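Amino Transferase (Eubacterium rectale, PDB 3ELE) probably catalyses the pyridoxal-5'-phosphate-dependent transfer of amino groups, as a member of the class I and II aminotransferases. Local coordinates at residues Ile114-Leu119 against Val139-Ala144; Asp122-Phe127 against Gly145-Glu150; His157-Phe162 against Ser185-Ser190; Asn239-Tyr244 against Gly258-Pro263; Val357-Ala362 against Val371-Cys376. All blocks are in the same frame, centred on the assembly; numbering follows the deposited sequence.

Interactions 1, 2 and 4 belong to one body of structure, whose mixed sheet carries interactions 2 and 4 and whose helices form interaction 1. Interaction 1 touches interaction 2 where F116 CD1 lies 3.8 Å from F127 CD1, and interaction 4 where C115 SG lies 3.6 Å from C243 SG. Interaction 3 ties two loops together, its nearest atoms about 9 Å from those of interaction 2 and about 6 Å from those of interaction 5. Interaction 5 lies in a separate antiparallel sheet, its centre about 29 Å from that of interaction 4. Pyridoxal-5'-phosphate lies near three of them, about 6 Å from the side chains of F140 and R372 and from G258.

Interaction 1 (Ile114-Leu119 against Val139-Ala144); sequences ICFRAL and VFVNAA
An apolar helix-to-helix contact, centred on the ring of F116 and the side chains of F140, V141 and A144, joins helix 108-119 to helix 136-143, two helices of the part of the fold that carries the mixed sheet. V141 supplies the cover: its CG2 methyl stands 3.7 Å from the centroid of the F116 ring and only 6° off the ring normal, a CH-pi contact over the middle of one face. The same ring meets F140 differently, taking its CB at the edge, with F116 CD2 3.6 Å away. With CG anti to the carbonyl carbon (chi1 -56°), F116 points its ring at helix 136-143, face to V141 and edge to F140, and F127 adds an edge-to-face ring contact. The backbones come nearest at R117 and A144, whose CA atoms are 4.9 Å apart; A144 CB sits 3.8 Å from F116 CB and 3.6 Å from F116 O, and so small a residue suits so close an approach. The polar margin belongs to R117, whose NH1 donates to a water 3.1 Å away that in turn gives a weak bond to A143 O. Its NH2 makes another weak bond, to A143 O of the second subunit, so this arginine faces the dimer interface. Dispersion and CH-pi contacts thus hold the buried middle, while a water and the R117 guanidinium meet A143 O at the border.

Interaction 2 (Asp122-Phe127 against Gly145-Glu150); sequences DAYDEF and GARLVE
F127 lays the edge of its ring against A146, whose CB lies in the ring plane, 3.7 Å from F127 CE2. The methyl is small enough to sit there and still approach D125 O, 3.3 Å from A146 CB. On the other face of the sheet E126 runs extended past V149; their side chains cross obliquely, and V149 CG2 comes 3.8 Å from E126 OE1, an oxygen that takes its hydrogen bond from N170. L148 reaches back with CD1 toward F127 O.

Between these side chains runs a parallel ladder, with E126 beside R147 and F127 beside L148: R147 N donates to D125 O, F127 N to R147 O and V149 N to F127 O, each 2.9 Å long. The two strands are the ends of a beta-alpha-beta unit, strand 126-130, helix 136-143 and strand 147-151, and the last of these is an outermost strand of the mixed sheet. G145 begins the return from helix to strand in a Schellman motif; its positive phi (93°) would press a side chain against the preceding carbonyl, which calls for glycine. Across from it, D122 to D125 form a type I beta turn, and D122 OD1 accepts from Y124 N at 2.7 Å, an Asx turn.

At the exposed margin the R147 side chain lies alongside Y124, pointing the same way, with NH2 at the ring edge, 3.9 Å from Y124 CD1. One water donates to both Y124 O and E126 OE2 and accepts a weak bond from R147 NH2, bridging a carboxylate and a guanidinium that do not touch.

Interaction 3 (His157-Phe162 against Ser185-Ser190); sequences HFQIDF and SGTVYS
Q159 starts out with its CB directed away from residues 185-190 and its CG beside the backbone N, anti to the carbonyl carbon (chi1 -63°), but a bend at chi2 (-73°) swings the amide back onto them. At CD the chain forks. NE2 donates to V188 O at 3.0 Å; the acceptor lies close to the amide plane of Q159, whereas the donor stands above the carbonyl plane of V188. OE1 accepts from S190 N at 3.2 Å, with a fairly straight N-H...O angle of 165°, and takes a second bond from T193 OG1. S190 is the N-cap of helix 191-208, so the glutamine fastens the loop before helix 162-167 to the start of helix 191-208. A leucine in its place would probably leave V188 O, S190 N and T193 OG1 without these mates and let the two loops shift apart.

Beside it, T187 OG1 donates to F158 O at 2.6 Å. I160 lays CG1 over a face of the Y189 ring, 3.9 Å from Y189 CZ and offset toward the rim. The touching residues lie in loops without a ladder to pair their backbone groups, and amide and hydroxyl side chains take over that task.

Interaction 4 (Asn239-Tyr244 against Gly258-Pro263); sequences NTLVCY and GYVLVP
Y259 and Y244 pack closely. Y244 CB stands over one face of the Y259 ring, 3.4 Å from Y259 CZ, and Y244 CD2 comes equally near Y259 CE2. The rings themselves meet obliquely, planes 31° apart. Y259 CG sits between its backbone N and carbonyl carbon (chi1 61°), which brings the ring over its neighbour. Replacing this tyrosine by a serine is likely to open a gap over Y244 CB and beside the Y244 ring. Y244 OH is anchored by E222 and S249. Next to the pair G258 is needed, since a side chain would collide with Y244 O.

Strand 258-261 is antiparallel to strand 240-245 within the seven-stranded mixed sheet typical of fold type I aminotransferases. Y244 and Y259 exchange two backbone hydrogen bonds, as do V242 and L261, where L261 N reaches V242 O at 2.8 Å.

Toward the other end the backbones spread, though the contact stays buried rather than opening to solvent. T240 and P263 have their CA atoms 7.3 Å apart, and proline, without an N-H, cannot continue the ladder, yet P263 CD still abuts T240 O at 3.1 Å. L241 CD2 meets V262 CG2 at 3.8 Å, and helix 269-282 packs against both residues.

Interaction 5 (Val357-Ala362 against Val371-Cys376); sequences VLIVAA and VRISYC
V360 and R372 carry the backbone pairing: R372 N donates to V360 O at 2.8 Å, nearly along the C=O axis, and V360 N answers to R372 O at 3.2 Å. They form the hydrogen-bonded pair of a beta hairpin, strands 360-361 and 370-374, at one margin of the four-stranded antiparallel sheet. In the neighbouring non-hydrogen-bonded pair, A361 and V371, the backbones close to 4.5 Å between CA atoms and the side chains diverge.

Apolar contacts gather around I359. Its CG2 lies 3.7 Å from I373 CG1, the two side chains alongside and pointing the same way. With CG1 between backbone N and carbonyl carbon (chi1 55°), the other branch carries CD1 to 4.1 Å from V371 CG2. Branched residues suit this interior, where F348 packs on I359 and F389 on I373.

The polar group is the guanidinium of R372, which leaves the hairpin: NH2 donates to S41 O and NH1 to N183 OD1, a residue of the cofactor pocket. An arginine so placed recalls the one that holds the substrate carboxylate in relatives, a role that can only be inferred here. Paired backbone bonds and apolar packing thus fix the root of a buried side chain whose polar end is held near the cofactor by S41 and N183.

Interaction 1 (Ile114-Leu119 against Val139-Ala144)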
# COMPACT_ATOMS: atom_id res chain seq x y z
N ILE A 114 5.42 4.56 6.63
CA ILE A 114 6.57 3.70 7.00
C ILE A 114 7.51 4.41 7.98
O ILE A 114 7.93 3.80 8.95
CB ILE A 114 7.39 3.25 5.74
CG1 ILE A 114 6.62 2.20 4.96
CG2 ILE A 114 8.73 2.65 6.13
CD1 ILE A 114 7.17 1.95 3.59
N CYS A 115 7.84 5.68 7.71
CA CYS A 115 8.74 6.46 8.59
C CYS A 115 8.18 6.67 10.01
O CYS A 115 8.89 6.45 10.98
CB CYS A 115 9.13 7.80 7.97
SG CYS A 115 10.24 7.64 6.54
N PHE A 116 6.92 7.08 10.11
CA PHE A 116 6.31 7.29 11.43
C PHE A 116 6.11 5.97 12.16
O PHE A 116 6.38 5.87 13.38
CB PHE A 116 5.00 8.07 11.35
CG PHE A 116 5.11 9.40 10.65
CD1 PHE A 116 6.04 10.35 11.06
CD2 PHE A 116 4.23 9.73 9.61
CE1 PHE A 116 6.13 11.61 10.41
CE2 PHE A 116 4.30 10.97 8.97
CZ PHE A 116 5.25 11.91 9.36
N ARG A 117 5.69 4.94 11.42
CA ARG A 117 5.52 3.59 11.97
C ARG A 117 6.85 3.00 12.48
O ARG A 117 6.91 2.44 13.57
CB ARG A 117 4.88 2.67 10.92
CG ARG A 117 4.46 1.29 11.40
CD ARG A 117 3.56 1.33 12.64
NE ARG A 117 2.99 0.02 12.96
CZ ARG A 117 1.82 -0.46 12.53
NH1 ARG A 117 1.02 0.24 11.75
NH2 ARG A 117 1.43 -1.68 12.91
N ALA A 118 7.92 3.17 11.70
CA ALA A 118 9.26 2.70 12.09
C ALA A 118 9.84 3.47 13.28
O ALA A 118 10.49 2.90 14.12
CB ALA A 118 10.25 2.78 10.89
N LEU A 119 9.58 4.77 13.32
CA LEU A 119 10.11 5.62 14.39
C LEU A 119 9.27 5.72 15.67
O LEU A 119 9.83 6.10 16.66
CB LEU A 119 10.42 7.02 13.83
CG LEU A 119 11.58 7.06 12.83
CD1 LEU A 119 11.69 8.44 12.27
CD2 LEU A 119 12.91 6.66 13.52
N VAL A 139 -2.92 12.46 10.18
CA VAL A 139 -3.49 11.11 10.04
C VAL A 139 -2.39 10.05 10.10
O VAL A 139 -2.55 9.06 10.79
CB VAL A 139 -4.28 10.95 8.74
CG1 VAL A 139 -4.70 9.46 8.52
CG2 VAL A 139 -5.47 11.91 8.74
N PHE A 140 -1.28 10.28 9.37
CA PHE A 140 -0.16 9.34 9.34
C PHE A 140 0.53 9.24 10.71
O PHE A 140 0.84 8.13 11.17
CB PHE A 140 0.86 9.65 8.23
CG PHE A 140 0.26 9.80 6.83
CD1 PHE A 140 -0.80 9.01 6.39
CD2 PHE A 140 0.83 10.70 5.93
CE1 PHE A 140 -1.32 9.15 5.08
CE2 PHE A 140 0.32 10.84 4.63
CZ PHE A 140 -0.75 10.05 4.21
N VAL A 141 0.74 10.39 11.36
CA VAL A 141 1.35 10.42 12.71
C VAL A 141 0.46 9.74 13.76
O VAL A 141 0.95 8.93 14.58
CB VAL A 141 1.71 11.89 13.13
CG1 VAL A 141 1.97 12.01 14.59
CG2 VAL A 141 2.92 12.38 12.34
N ASN A 142 -0.82 10.09 13.75
CA ASN A 142 -1.83 9.46 14.61
C ASN A 142 -1.98 7.98 14.30
O ASN A 142 -2.06 7.18 15.23
CB ASN A 142 -3.20 10.14 14.51
CG ASN A 142 -3.23 11.54 15.11
OD1 ASN A 142 -4.24 12.21 14.97
ND2 ASN A 142 -2.15 11.98 15.76
N ALA A 143 -1.95 7.60 13.01
CA ALA A 143 -2.02 6.18 12.62
C ALA A 143 -0.86 5.34 13.15
O ALA A 143 -1.00 4.13 13.31
CB ALA A 143 -2.13 6.01 11.10
N ALA A 144 0.29 5.97 13.41
CA ALA A 144 1.46 5.30 14.01
C ALA A 144 1.40 5.27 15.54
O ALA A 144 2.27 4.68 16.14
CB ALA A 144 2.75 5.97 13.56
O HOH W 1 0.93 3.24 11.20

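Interaction 2 (Asp122-Phe127 against Gly145-Glu150)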
# COMPACT_ATOMS: atom_id res chain seq x y z
N ASP A 122 6.28 4.79 21.36
CA ASP A 122 5.54 5.20 22.56
C ASP A 122 4.39 6.14 22.20
O ASP A 122 4.50 6.93 21.25
CB ASP A 122 6.55 5.83 23.55
CG ASP A 122 5.94 6.22 24.88
OD1 ASP A 122 5.26 7.26 24.94
OD2 ASP A 122 6.20 5.54 25.90
N ALA A 123 3.30 6.04 22.95
CA ALA A 123 2.11 6.87 22.76
C ALA A 123 2.38 8.38 22.87
O ALA A 123 1.65 9.19 22.31
CB ALA A 123 0.99 6.46 23.79
N TYR A 124 3.42 8.73 23.64
CA TYR A 124 3.77 10.12 23.85
C TYR A 124 4.78 10.71 22.86
O TYR A 124 5.10 11.89 22.97
CB TYR A 124 4.19 10.34 25.30
CG TYR A 124 3.11 9.97 26.29
CD1 TYR A 124 1.86 10.59 26.22
CD2 TYR A 124 3.35 9.05 27.32
CE1 TYR A 124 0.85 10.28 27.13
CE2 TYR A 124 2.33 8.73 28.26
CZ TYR A 124 1.08 9.36 28.15
OH TYR A 124 0.07 9.08 29.05
N ASP A 125 5.23 9.91 21.89
CA ASP A 125 6.12 10.38 20.81
C ASP A 125 5.49 11.52 20.02
O ASP A 125 4.29 11.46 19.70
CB ASP A 125 6.45 9.25 19.82
CG ASP A 125 7.42 8.25 20.40
OD1 ASP A 125 7.90 8.42 21.55
OD2 ASP A 125 7.73 7.28 19.70
N GLU A 126 6.29 12.54 19.73
CA GLU A 126 5.83 13.71 18.98
C GLU A 126 6.60 13.88 17.68
O GLU A 126 7.82 13.65 17.64
CB GLU A 126 5.99 14.96 19.83
CG GLU A 126 5.07 14.98 21.07
CD GLU A 126 5.36 16.11 22.07
OE1 GLU A 126 6.30 16.91 21.87
OE2 GLU A 126 4.66 16.17 23.10
N PHE A 127 5.87 14.24 16.61
CA PHE A 127 6.47 14.63 15.34
C PHE A 127 6.03 16.08 15.09
O PHE A 127 4.85 16.42 15.25
CB PHE A 127 6.08 13.70 14.19
CG PHE A 127 6.66 12.34 14.33
CD1 PHE A 127 7.94 12.05 13.82
CD2 PHE A 127 5.96 11.33 15.01
CE1 PHE A 127 8.51 10.75 13.98
CE2 PHE A 127 6.51 10.05 15.16
CZ PHE A 127 7.78 9.74 14.64
N GLY A 145 0.42 5.94 16.14
CA GLY A 145 0.27 6.02 17.59
C GLY A 145 0.92 7.23 18.25
O GLY A 145 0.94 7.30 19.48
N ALA A 146 1.41 8.19 17.44
CA ALA A 146 2.12 9.37 17.93
C ALA A 146 1.24 10.60 17.82
O ALA A 146 0.07 10.51 17.45
CB ALA A 146 3.42 9.56 17.14
N ARG A 147 1.80 11.76 18.17
CA ARG A 147 1.09 13.02 18.11
C ARG A 147 1.83 14.07 17.29
O ARG A 147 3.04 14.03 17.15
CB ARG A 147 0.76 13.50 19.52
CG ARG A 147 -0.46 12.76 20.10
CD ARG A 147 -0.99 13.46 21.32
NE ARG A 147 -0.03 13.40 22.43
CZ ARG A 147 -0.14 14.08 23.57
NH1 ARG A 147 -1.16 14.93 23.78
NH2 ARG A 147 0.79 13.92 24.53
N LEU A 148 1.05 14.98 16.72
CA LEU A 148 1.58 16.02 15.86
C LEU A 148 1.67 17.32 16.66
O LEU A 148 0.77 17.66 17.43
CB LEU A 148 0.68 16.21 14.66
CG LEU A 148 1.22 17.13 13.57
CD1 LEU A 148 2.45 16.49 12.90
CD2 LEU A 148 0.14 17.43 12.57
N VAL A 149 2.79 18.02 16.49
CA VAL A 149 3.06 19.32 17.13
C VAL A 149 3.30 20.30 15.98
O VAL A 149 4.15 20.06 15.15
CB VAL A 149 4.28 19.20 18.06
CG1 VAL A 149 4.72 20.56 18.62
CG2 VAL A 149 3.94 18.27 19.16
N GLU A 150 2.51 21.38 15.92
CA GLU A 150 2.62 22.39 14.88
C GLU A 150 3.48 23.55 15.31
O GLU A 150 3.25 24.10 16.38
CB GLU A 150 1.24 22.99 14.55
CG GLU A 150 0.24 21.99 14.04
CD GLU A 150 -1.12 22.60 13.70
OE1 GLU A 150 -1.27 23.84 13.66
OE2 GLU A 150 -2.04 21.80 13.43
O HOH W 2 3.71 13.89 23.95

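Interaction 3 (His157-Phe162 against Ser185-Ser190)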
# COMPACT_ATOMS: atom_id res chain seq x y z
N HIS A 157 8.52 35.33 5.58
CA HIS A 157 9.25 34.66 4.46
C HIS A 157 8.88 33.19 4.16
O HIS A 157 9.36 32.65 3.17
CB HIS A 157 10.76 34.72 4.74
CG HIS A 157 11.29 36.12 4.87
ND1 HIS A 157 11.53 36.92 3.78
CD2 HIS A 157 11.62 36.85 5.96
CE1 HIS A 157 11.99 38.09 4.19
NE2 HIS A 157 12.05 38.07 5.51
N PHE A 158 8.02 32.56 4.98
CA PHE A 158 7.64 31.14 4.85
C PHE A 158 8.83 30.16 4.88
O PHE A 158 8.90 29.20 4.10
CB PHE A 158 6.66 30.91 3.70
CG PHE A 158 5.33 31.56 3.93
CD1 PHE A 158 4.40 30.96 4.79
CD2 PHE A 158 5.02 32.79 3.35
CE1 PHE A 158 3.15 31.58 5.04
CE2 PHE A 158 3.78 33.41 3.59
CZ PHE A 158 2.85 32.80 4.44
N GLN A 159 9.75 30.46 5.80
CA GLN A 159 10.90 29.62 6.11
C GLN A 159 10.52 28.99 7.48
O GLN A 159 9.39 28.51 7.62
CB GLN A 159 12.20 30.44 6.10
CG GLN A 159 12.56 31.05 4.73
CD GLN A 159 13.06 30.02 3.71
OE1 GLN A 159 13.98 29.21 3.99
NE2 GLN A 159 12.51 30.09 2.49
N ILE A 160 11.41 29.01 8.46
CA ILE A 160 11.12 28.41 9.77
C ILE A 160 11.35 29.44 10.85
O ILE A 160 12.34 30.15 10.81
CB ILE A 160 12.03 27.17 10.02
CG1 ILE A 160 11.79 26.10 8.93
CG2 ILE A 160 11.79 26.60 11.44
CD1 ILE A 160 12.59 24.80 9.09
N ASP A 161 10.41 29.53 11.79
CA ASP A 161 10.57 30.36 12.99
C ASP A 161 11.34 29.43 13.93
O ASP A 161 10.75 28.61 14.64
CB ASP A 161 9.20 30.76 13.55
CG ASP A 161 9.27 31.55 14.84
OD1 ASP A 161 10.30 31.51 15.59
OD2 ASP A 161 8.25 32.17 15.16
N PHE A 162 12.67 29.57 13.93
CA PHE A 162 13.55 28.72 14.76
C PHE A 162 13.35 28.84 16.26
O PHE A 162 13.57 27.85 16.97
CB PHE A 162 15.02 28.88 14.37
CG PHE A 162 15.33 28.34 13.01
CD1 PHE A 162 15.32 26.95 12.78
CD2 PHE A 162 15.56 29.21 11.93
CE1 PHE A 162 15.57 26.43 11.51
CE2 PHE A 162 15.80 28.70 10.66
CZ PHE A 162 15.82 27.31 10.44
N SER A 185 2.22 26.43 0.79
CA SER A 185 2.78 27.75 0.54
C SER A 185 3.56 27.95 -0.75
O SER A 185 3.72 29.09 -1.19
CB SER A 185 3.68 28.19 1.69
OG SER A 185 4.90 27.47 1.67
N GLY A 186 4.09 26.87 -1.31
CA GLY A 186 5.00 26.94 -2.45
C GLY A 186 6.39 27.48 -2.09
O GLY A 186 7.18 27.78 -2.98
N THR A 187 6.72 27.56 -0.79
CA THR A 187 8.01 28.03 -0.34
C THR A 187 9.08 26.95 -0.62
O THR A 187 8.74 25.79 -0.87
CB THR A 187 8.02 28.36 1.17
OG1 THR A 187 9.18 29.14 1.48
CG2 THR A 187 7.97 27.08 2.05
N VAL A 188 10.33 27.38 -0.64
CA VAL A 188 11.48 26.49 -0.81
C VAL A 188 12.47 26.89 0.26
O VAL A 188 12.90 28.04 0.29
CB VAL A 188 12.13 26.58 -2.19
CG1 VAL A 188 13.43 25.75 -2.24
CG2 VAL A 188 11.18 26.10 -3.25
N TYR A 189 12.83 25.96 1.14
CA TYR A 189 13.81 26.26 2.20
C TYR A 189 15.22 26.43 1.62
O TYR A 189 15.69 25.59 0.84
CB TYR A 189 13.82 25.23 3.33
CG TYR A 189 12.52 25.07 4.10
CD1 TYR A 189 11.67 26.16 4.39
CD2 TYR A 189 12.16 23.82 4.63
CE1 TYR A 189 10.48 26.00 5.12
CE2 TYR A 189 10.97 23.66 5.37
CZ TYR A 189 10.14 24.75 5.61
OH TYR A 189 8.98 24.58 6.33
N SER A 190 15.84 27.56 1.96
CA SER A 190 17.19 27.90 1.51
C SER A 190 18.21 27.03 2.22
O SER A 190 17.92 26.45 3.27
CB SER A 190 17.51 29.36 1.83
OG SER A 190 17.46 29.58 3.24
O HOH W 3 7.51 26.86 6.22

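Interaction 4 (Asn239-Tyr244 against Gly258-Pro263)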
# COMPACT_ATOMS: atom_id res chain seq x y z
N ASN A 239 20.97 12.17 10.33
CA ASN A 239 19.69 11.48 10.60
C ASN A 239 18.53 12.07 9.80
O ASN A 239 17.64 12.71 10.33
CB ASN A 239 19.42 11.44 12.11
CG ASN A 239 20.42 10.55 12.85
OD1 ASN A 239 20.61 9.40 12.48
ND2 ASN A 239 21.04 11.08 13.89
N THR A 240 18.55 11.82 8.50
CA THR A 240 17.53 12.30 7.58
C THR A 240 17.00 11.10 6.82
O THR A 240 17.78 10.29 6.33
CB THR A 240 18.14 13.27 6.57
OG1 THR A 240 18.71 14.38 7.27
CG2 THR A 240 17.10 13.79 5.50
N LEU A 241 15.67 11.00 6.78
CA LEU A 241 14.93 10.03 5.98
C LEU A 241 14.28 10.84 4.88
O LEU A 241 13.68 11.87 5.19
CB LEU A 241 13.86 9.32 6.82
CG LEU A 241 14.40 8.34 7.87
CD1 LEU A 241 13.34 8.00 8.92
CD2 LEU A 241 14.93 7.08 7.16
N VAL A 242 14.43 10.43 3.62
CA VAL A 242 13.83 11.13 2.48
C VAL A 242 12.69 10.28 1.93
O VAL A 242 12.86 9.09 1.73
CB VAL A 242 14.86 11.46 1.37
CG1 VAL A 242 14.16 12.16 0.18
CG2 VAL A 242 16.01 12.33 1.94
N CYS A 243 11.53 10.92 1.76
CA CYS A 243 10.31 10.33 1.22
C CYS A 243 10.09 11.02 -0.11
O CYS A 243 9.99 12.26 -0.17
CB CYS A 243 9.11 10.58 2.14
SG CYS A 243 9.30 9.78 3.74
N TYR A 244 10.03 10.22 -1.16
CA TYR A 244 9.85 10.71 -2.49
C TYR A 244 8.80 9.87 -3.23
O TYR A 244 8.49 8.76 -2.81
CB TYR A 244 11.21 10.68 -3.20
CG TYR A 244 11.17 11.27 -4.59
CD1 TYR A 244 11.16 12.66 -4.78
CD2 TYR A 244 11.04 10.44 -5.71
CE1 TYR A 244 11.07 13.20 -6.06
CE2 TYR A 244 10.95 10.97 -7.00
CZ TYR A 244 10.98 12.35 -7.17
OH TYR A 244 10.89 12.86 -8.45
N GLY A 258 7.13 5.25 -5.26
CA GLY A 258 8.05 6.17 -4.64
C GLY A 258 9.09 5.42 -3.85
O GLY A 258 9.34 4.25 -4.11
N TYR A 259 9.67 6.09 -2.87
CA TYR A 259 10.67 5.45 -2.04
C TYR A 259 10.91 6.15 -0.73
O TYR A 259 10.44 7.28 -0.52
CB TYR A 259 12.02 5.30 -2.79
CG TYR A 259 12.71 6.59 -3.24
CD1 TYR A 259 13.39 7.42 -2.32
CD2 TYR A 259 12.73 6.97 -4.59
CE1 TYR A 259 14.04 8.59 -2.73
CE2 TYR A 259 13.40 8.14 -5.01
CZ TYR A 259 14.05 8.94 -4.07
OH TYR A 259 14.70 10.09 -4.45
N VAL A 260 11.61 5.42 0.14
CA VAL A 260 12.17 5.90 1.39
C VAL A 260 13.69 5.70 1.21
O VAL A 260 14.15 4.59 0.88
CB VAL A 260 11.69 5.15 2.63
CG1 VAL A 260 12.46 5.63 3.87
CG2 VAL A 260 10.17 5.37 2.84
N LEU A 261 14.45 6.77 1.42
CA LEU A 261 15.90 6.75 1.29
C LEU A 261 16.46 6.76 2.71
O LEU A 261 16.15 7.68 3.48
CB LEU A 261 16.34 7.97 0.51
CG LEU A 261 17.82 8.29 0.31
CD1 LEU A 261 18.56 7.15 -0.32
CD2 LEU A 261 17.91 9.57 -0.52
N VAL A 262 17.24 5.73 3.04
CA VAL A 262 17.89 5.58 4.38
C VAL A 262 19.43 5.69 4.22
O VAL A 262 20.09 4.68 3.93
CB VAL A 262 17.50 4.24 5.06
CG1 VAL A 262 18.09 4.14 6.47
CG2 VAL A 262 15.98 4.08 5.15
N PRO A 263 20.03 6.89 4.44
CA PRO A 263 21.50 7.05 4.31
C PRO A 263 22.32 6.18 5.27
O PRO A 263 21.82 5.79 6.31
CB PRO A 263 21.73 8.54 4.64
CG PRO A 263 20.41 9.18 4.45
CD PRO A 263 19.40 8.17 4.81

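Interaction 5 (Val357-Ala362 against Val371-Cys376)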
# COMPACT_ATOMS: atom_id res chain seq x y z
N VAL A 357 -15.44 31.40 -7.53
CA VAL A 357 -14.01 31.23 -7.33
C VAL A 357 -13.89 30.27 -6.16
O VAL A 357 -14.28 30.62 -5.03
CB VAL A 357 -13.29 32.56 -7.07
CG1 VAL A 357 -11.83 32.33 -6.70
CG2 VAL A 357 -13.41 33.47 -8.32
N LEU A 358 -13.35 29.08 -6.42
CA LEU A 358 -13.23 28.03 -5.44
C LEU A 358 -11.78 27.96 -4.93
O LEU A 358 -10.90 27.39 -5.56
CB LEU A 358 -13.74 26.69 -6.02
CG LEU A 358 -15.05 26.76 -6.84
CD1 LEU A 358 -15.49 25.37 -7.26
CD2 LEU A 358 -16.15 27.44 -6.07
N ILE A 359 -11.56 28.63 -3.81
CA ILE A 359 -10.26 28.69 -3.13
C ILE A 359 -10.44 28.07 -1.78
O ILE A 359 -11.57 27.95 -1.31
CB ILE A 359 -9.68 30.13 -3.08
CG1 ILE A 359 -10.66 31.15 -2.44
CG2 ILE A 359 -9.36 30.55 -4.47
CD1 ILE A 359 -10.16 32.57 -2.39
N VAL A 360 -9.33 27.70 -1.15
CA VAL A 360 -9.34 26.93 0.09
C VAL A 360 -8.73 27.72 1.25
O VAL A 360 -7.61 28.21 1.14
CB VAL A 360 -8.50 25.62 -0.14
CG1 VAL A 360 -8.39 24.80 1.13
CG2 VAL A 360 -9.13 24.76 -1.27
N ALA A 361 -9.47 27.82 2.37
CA ALA A 361 -9.00 28.51 3.58
C ALA A 361 -7.79 27.76 4.12
O ALA A 361 -7.78 26.53 4.12
CB ALA A 361 -10.09 28.61 4.65
N ALA A 362 -6.77 28.50 4.56
CA ALA A 362 -5.53 27.91 5.04
C ALA A 362 -5.53 27.56 6.55
O ALA A 362 -4.51 27.10 7.07
CB ALA A 362 -4.35 28.81 4.68
N VAL A 371 -5.21 31.91 2.23
CA VAL A 371 -5.87 30.89 1.41
C VAL A 371 -4.87 30.25 0.45
O VAL A 371 -3.85 30.85 0.13
CB VAL A 371 -7.05 31.46 0.61
CG1 VAL A 371 -8.11 32.03 1.55
CG2 VAL A 371 -6.57 32.51 -0.45
N ARG A 372 -5.19 29.04 0.01
CA ARG A 372 -4.40 28.31 -0.96
C ARG A 372 -5.19 28.26 -2.26
O ARG A 372 -6.34 27.80 -2.29
CB ARG A 372 -4.12 26.89 -0.49
CG ARG A 372 -3.18 26.16 -1.47
CD ARG A 372 -3.08 24.70 -1.21
NE ARG A 372 -4.25 23.96 -1.69
CZ ARG A 372 -4.35 22.62 -1.70
NH1 ARG A 372 -3.39 21.85 -1.25
NH2 ARG A 372 -5.46 22.06 -2.16
N ILE A 373 -4.53 28.70 -3.34
CA ILE A 373 -5.08 28.70 -4.70
C ILE A 373 -4.16 27.78 -5.52
O ILE A 373 -3.00 28.09 -5.74
CB ILE A 373 -5.07 30.15 -5.28
CG1 ILE A 373 -5.76 31.14 -4.34
CG2 ILE A 373 -5.69 30.17 -6.66
CD1 ILE A 373 -5.99 32.56 -4.89
N SER A 374 -4.66 26.61 -5.93
CA SER A 374 -3.87 25.67 -6.72
C SER A 374 -3.84 26.18 -8.15
O SER A 374 -4.87 26.69 -8.63
CB SER A 374 -4.48 24.26 -6.68
OG SER A 374 -4.65 23.80 -5.36
N TYR A 375 -2.69 26.09 -8.82
CA TYR A 375 -2.57 26.51 -10.24
C TYR A 375 -2.18 25.40 -11.21
O TYR A 375 -1.87 25.68 -12.39
CB TYR A 375 -1.76 27.80 -10.41
CG TYR A 375 -0.39 27.79 -9.82
CD1 TYR A 375 0.70 27.32 -10.56
CD2 TYR A 375 -0.15 28.29 -8.55
CE1 TYR A 375 1.99 27.32 -10.02
CE2 TYR A 375 1.16 28.31 -8.01
CZ TYR A 375 2.22 27.82 -8.77
OH TYR A 375 3.51 27.80 -8.29
N CYS A 376 -2.33 24.14 -10.76
CA CYS A 376 -2.29 22.94 -11.61
C CYS A 376 -3.70 22.88 -12.30
O CYS A 376 -4.49 21.93 -12.16
CB CYS A 376 -1.98 21.70 -10.76
SG CYS A 376 -2.89 21.64 -9.16